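Side-chain contacts in putative TetR-family transcriptional regulator (Rhodococcus sp., PDB 2G3B), which probably binds DNA at regulatory sites and represses transcription as a TetR-type regulator: residues A[55-58]-A[59-63]; A[115-118]-A[119-122]. One frame throughout, in Å; residues are numbered along the deposited sequence.

Contact 1 of 2, residues A[55-58]-A[59-63]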
loop_
_atom_site.group_PDB
_atom_site.type_symbol
_atom_site.label_atom_id
_atom_site.label_comp_id
_atom_site.label_asym_id
_atom_site.label_seq_id
_atom_site.Cartn_x
_atom_site.Cartn_y
_atom_site.Cartn_z
ATOM N N LEU A 55 14.284 7.275 -5.368
ATOM C CA LEU A 55 13.256 7.542 -4.371
ATOM C C LEU A 55 13.073 9.055 -4.189
ATOM O O LEU A 55 11.957 9.554 -4.255
ATOM C CB LEU A 55 13.638 6.851 -3.066
ATOM C CG LEU A 55 13.214 5.394 -2.922
ATOM C CD1 LEU A 55 14.127 4.675 -1.903
ATOM C CD2 LEU A 55 11.717 5.313 -2.487
ATOM N N ASN A 56 14.165 9.801 -3.989
ATOM C CA ASN A 56 14.038 11.237 -3.722
ATOM C C ASN A 56 13.532 12.033 -4.949
ATOM O O ASN A 56 12.746 12.982 -4.801
ATOM C CB ASN A 56 15.357 11.806 -3.216
ATOM C CG ASN A 56 15.577 11.529 -1.746
ATOM O OD1 ASN A 56 14.605 11.472 -0.930
ATOM N ND2 ASN A 56 16.829 11.308 -1.393
ATOM N N TYR A 57 14.009 11.659 -6.134
ATOM C CA TYR A 57 13.541 12.227 -7.405
ATOM C C TYR A 57 11.995 12.115 -7.547
ATOM O O TYR A 57 11.324 13.102 -7.824
ATOM C CB TYR A 57 14.251 11.503 -8.546
ATOM C CG TYR A 57 13.914 12.067 -9.918
ATOM C CD1 TYR A 57 14.507 13.238 -10.353
ATOM C CD2 TYR A 57 12.948 11.456 -10.726
ATOM C CE1 TYR A 57 14.188 13.787 -11.592
ATOM C CE2 TYR A 57 12.617 12.000 -11.978
ATOM C CZ TYR A 57 13.259 13.155 -12.394
ATOM O OH TYR A 57 12.983 13.717 -13.633
ATOM N N ILE A 58 11.468 10.909 -7.337
ATOM C CA ILE A 58 10.026 10.601 -7.416
ATOM C C ILE A 58 9.263 11.462 -6.383
ATOM O O ILE A 58 8.196 12.071 -6.690
ATOM C CB ILE A 58 9.812 9.075 -7.185
ATOM C CG1 ILE A 58 10.394 8.287 -8.393
ATOM C CG2 ILE A 58 8.364 8.726 -6.978
ATOM C CD1 ILE A 58 10.697 6.822 -8.051
ATOM N N ASN A 59 9.837 11.540 -5.185
ATOM C CA ASN A 59 9.217 12.385 -4.116
ATOM C C ASN A 59 9.224 13.878 -4.482
ATOM O O ASN A 59 8.216 14.567 -4.293
ATOM C CB ASN A 59 9.895 12.189 -2.766
ATOM C CG ASN A 59 9.133 12.891 -1.602
ATOM O OD1 ASN A 59 7.926 12.746 -1.483
ATOM N ND2 ASN A 59 9.828 13.696 -0.838
ATOM N N ASP A 60 10.352 14.369 -4.991
ATOM C CA ASP A 60 10.430 15.717 -5.546
ATOM C C ASP A 60 9.432 15.971 -6.660
ATOM O O ASP A 60 8.807 17.014 -6.676
ATOM C CB ASP A 60 11.840 16.041 -6.063
ATOM C CG ASP A 60 12.852 16.196 -4.927
ATOM O OD1 ASP A 60 12.445 16.289 -3.742
ATOM O OD2 ASP A 60 14.046 16.210 -5.206
ATOM N N ARG A 61 9.290 15.021 -7.579
ATOM C CA ARG A 61 8.281 15.117 -8.631
ATOM C C ARG A 61 6.835 15.160 -8.071
ATOM O O ARG A 61 6.000 15.971 -8.546
ATOM C CB ARG A 61 8.440 13.944 -9.611
ATOM C CG ARG A 61 8.022 14.262 -11.034
ATOM C CD ARG A 61 8.721 13.359 -12.076
ATOM N NE ARG A 61 8.378 11.947 -11.878
ATOM C CZ ARG A 61 8.658 10.999 -12.750
ATOM N NH1 ARG A 61 9.319 11.337 -13.877
ATOM N NH2 ARG A 61 8.300 9.736 -12.490
ATOM N N ALA A 62 6.546 14.288 -7.095
ATOM C CA ALA A 62 5.210 14.203 -6.454
ATOM C C ALA A 62 4.923 15.500 -5.716
ATOM O O ALA A 62 3.827 16.034 -5.800
ATOM C CB ALA A 62 5.181 13.043 -5.466
ATOM N N ARG A 63 5.910 15.993 -4.983
ATOM C CA ARG A 63 5.804 17.304 -4.331
ATOM C C ARG A 63 5.359 18.442 -5.234
ATOM O O ARG A 63 4.516 19.238 -4.819
ATOM C CB ARG A 63 7.075 17.677 -3.589
ATOM C CG ARG A 63 6.811 18.735 -2.505
ATOM C CD ARG A 63 7.967 18.916 -1.559
ATOM N NE ARG A 63 9.223 19.116 -2.269
ATOM C CZ ARG A 63 10.167 18.195 -2.440
ATOM N NH1 ARG A 63 10.033 16.969 -1.918
ATOM N NH2 ARG A 63 11.256 18.518 -3.140
HETATM O O HOH W 1 12.930 14.219 -1.109
#
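Leu55 accepts the amide of Asn59 on its carbonyl, N to O 3.1 Å, in the i to i+4 pattern of an alpha-helix, while its own side chain leaves the turn to pack on Leu118 and Trp101. Asn56 repeats the backbone bond with Asp60, whose CG sits beside its own backbone N (chi1 -70°), which keeps the carboxylate back against the Asn56 carbonyl. The side chain of Asn56 joins the second turn through a water, which donates to Asn56 OD1 and accepts from Asn59 ND2, 3.2 Å from each, and reaches Asp60 OD1 weakly. Asn56 OD1 is shared, since Thr121 also hydrogen-bonds to it, and Asn59 OD1 is bonded by Arg66 NH2. Asp60 forms a salt bridge with Arg63, NH2 to OD1 2.6 Å; OD1 lies close to the guanidinium plane, but NH2 comes in from above the carboxylate plane. This segment belongs to helix 47-66, which in TetR-family proteins leads from the DNA-binding domain into the regulatory domain; here its sides touch helices 2-23, 92-110 and 115-139. CG of Tyr57 is anti to the backbone N (chi1 -176°), which swings the ring edge to Arg61: CE2 sits over a guanidinium face, 3.9 Å from NH1, with the two planes 59° apart. The arginine chain bends at CG-CD, and its polar end goes on to Asn97 through NE and to a salt bridge with Glu96 through NH2. Ile58 gives its carbonyl to the amide of Ala62, N to O 2.8 Å, and its side chain turns to Ala13 and Ala100.

Contact 2 of 2, residues A[115-118]-A[119-122]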
loop_
_atom_site.group_PDB
_atom_site.type_symbol
_atom_site.label_atom_id
_atom_site.label_comp_id
_atom_site.label_asym_id
_atom_site.label_seq_id
_atom_site.Cartn_x
_atom_site.Cartn_y
_atom_site.Cartn_z
ATOM N N ARG A 115 15.128 -0.225 2.688
ATOM C CA ARG A 115 14.237 0.201 3.809
ATOM C C ARG A 115 14.612 1.549 4.352
ATOM O O ARG A 115 13.712 2.414 4.547
ATOM C CB ARG A 115 14.234 -0.841 4.942
ATOM C CG ARG A 115 13.515 -2.119 4.556
ATOM C CD ARG A 115 13.670 -3.127 5.677
ATOM N NE ARG A 115 12.903 -4.339 5.339
ATOM C CZ ARG A 115 12.761 -5.366 6.165
ATOM N NH1 ARG A 115 13.332 -5.334 7.382
ATOM N NH2 ARG A 115 12.056 -6.416 5.783
ATOM N N ASP A 116 15.917 1.759 4.600
ATOM C CA ASP A 116 16.361 3.052 5.190
ATOM C C ASP A 116 16.100 4.251 4.240
ATOM O O ASP A 116 15.525 5.246 4.651
ATOM C CB ASP A 116 17.840 3.011 5.637
ATOM C CG ASP A 116 18.022 2.312 6.985
ATOM O OD1 ASP A 116 17.014 2.005 7.670
ATOM O OD2 ASP A 116 19.166 2.108 7.377
ATOM N N PRO A 117 16.523 4.166 2.972
ATOM C CA PRO A 117 16.152 5.276 2.081
ATOM C C PRO A 117 14.634 5.499 1.957
ATOM O O PRO A 117 14.200 6.646 1.976
ATOM C CB PRO A 117 16.739 4.874 0.687
ATOM C CG PRO A 117 17.568 3.731 0.907
ATOM C CD PRO A 117 17.396 3.176 2.305
ATOM N N LEU A 118 13.857 4.429 1.780
ATOM C CA LEU A 118 12.406 4.572 1.649
ATOM C C LEU A 118 11.805 5.223 2.895
ATOM O O LEU A 118 10.894 6.034 2.784
ATOM C CB LEU A 118 11.732 3.202 1.428
ATOM C CG LEU A 118 10.200 3.131 1.274
ATOM C CD1 LEU A 118 9.676 4.108 0.183
ATOM C CD2 LEU A 118 9.771 1.700 0.986
ATOM N N ALA A 119 12.272 4.815 4.066
ATOM C CA ALA A 119 11.812 5.396 5.352
ATOM C C ALA A 119 12.111 6.892 5.391
ATOM O O ALA A 119 11.282 7.705 5.820
ATOM C CB ALA A 119 12.478 4.682 6.529
ATOM N N ARG A 120 13.283 7.269 4.880
ATOM C CA ARG A 120 13.698 8.683 4.947
ATOM C C ARG A 120 12.857 9.459 3.990
ATOM O O ARG A 120 12.438 10.556 4.326
ATOM C CB ARG A 120 15.174 8.851 4.575
ATOM C CG ARG A 120 16.157 8.503 5.730
ATOM C CD ARG A 120 17.611 8.854 5.383
ATOM N NE ARG A 120 18.192 8.030 4.312
ATOM C CZ ARG A 120 18.973 6.956 4.484
ATOM N NH1 ARG A 120 19.268 6.482 5.680
ATOM N NH2 ARG A 120 19.437 6.319 3.425
ATOM N N THR A 121 12.636 8.924 2.774
ATOM C CA THR A 121 11.825 9.658 1.796
ATOM C C THR A 121 10.372 9.730 2.259
ATOM O O THR A 121 9.755 10.778 2.187
ATOM C CB THR A 121 12.005 9.046 0.366
ATOM O OG1 THR A 121 13.384 9.099 0.055
ATOM C CG2 THR A 121 11.241 9.841 -0.705
ATOM N N THR A 122 9.838 8.630 2.798
ATOM C CA THR A 122 8.454 8.626 3.292
ATOM C C THR A 122 8.326 9.649 4.440
ATOM O O THR A 122 7.326 10.405 4.507
ATOM C CB THR A 122 8.040 7.224 3.793
ATOM O OG1 THR A 122 8.148 6.313 2.719
ATOM C CG2 THR A 122 6.586 7.203 4.358
#
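Thr122 grips the carbonyl of Leu118 twice, once with its side chain and once with its backbone. The hydroxyl OG1 donates to Leu118 O at 2.8 Å, from above the carbonyl plane, and the amide N donates to the same oxygen from the opposite face. With OG1 beside its own backbone N (chi1 -60°), the hydroxyl is carried back over the preceding turn, a common way for a threonine to bond within a helix. OG1 also takes a weak hydrogen bond from Arg105 NH2. With an alanine in its place the second grip on Leu118 O is gone, and Arg105 would probably be freer to turn without its weak partner. The remaining backbone bonds are ordinary i to i+4 links, among them Thr121 N to Pro117 O at 2.9 Å; proline fits in the first turn, where its missing N-H costs the helix no bond.

Among the van der Waals contacts, the Leu118 and Thr122 side chains cross at a slant, CD1 3.7 Å from OG1. Others gather round Arg120, whose chain bends at chi3 (-68°) and folds back, laying one guanidinium face over Asp116 O, 3.8 Å above the centre of the plane, with Pro117 N nearer the rim. NH2 comes 3.9 Å from Pro117 CD, and NH1 lies 3.8 Å from Asp116 CB. The charged atoms of Asp116 and Arg120 are not in contact; NH2 instead makes a salt bridge to Glu52.

In this BetI-type C-terminal part, at the start of helix 115-139, Leu118 and Thr122 face Trp101 of helix 92-110, Pro117 and Thr121 lie against Leu55 of helix 47-66, and Ala119 with Thr122 packs on Glu170 of the second subunit.

In the fold
Contact 1 closes before contact 2 opens along the chain, and their centres stand 12 Å apart on two neighbouring helices, 47-66 and 115-139. The two touch directly: Asn56 OD1 and Thr121 OG1 are probably hydrogen-bonded at 2.8 Å, and Leu55 CD2 packs 3.6 Å from Leu118 CD1. Both also reach helix 92-110, so three helices share one interior. Contact 1 further meets helix 2-23, just before the predicted DNA-binding motif in sequence, whereas contact 2 borders the second subunit. Contact 1 thus lies toward the DNA-binding part and contact 2 toward the dimer partner, consistent with the way TetR-family regulators join their two domains.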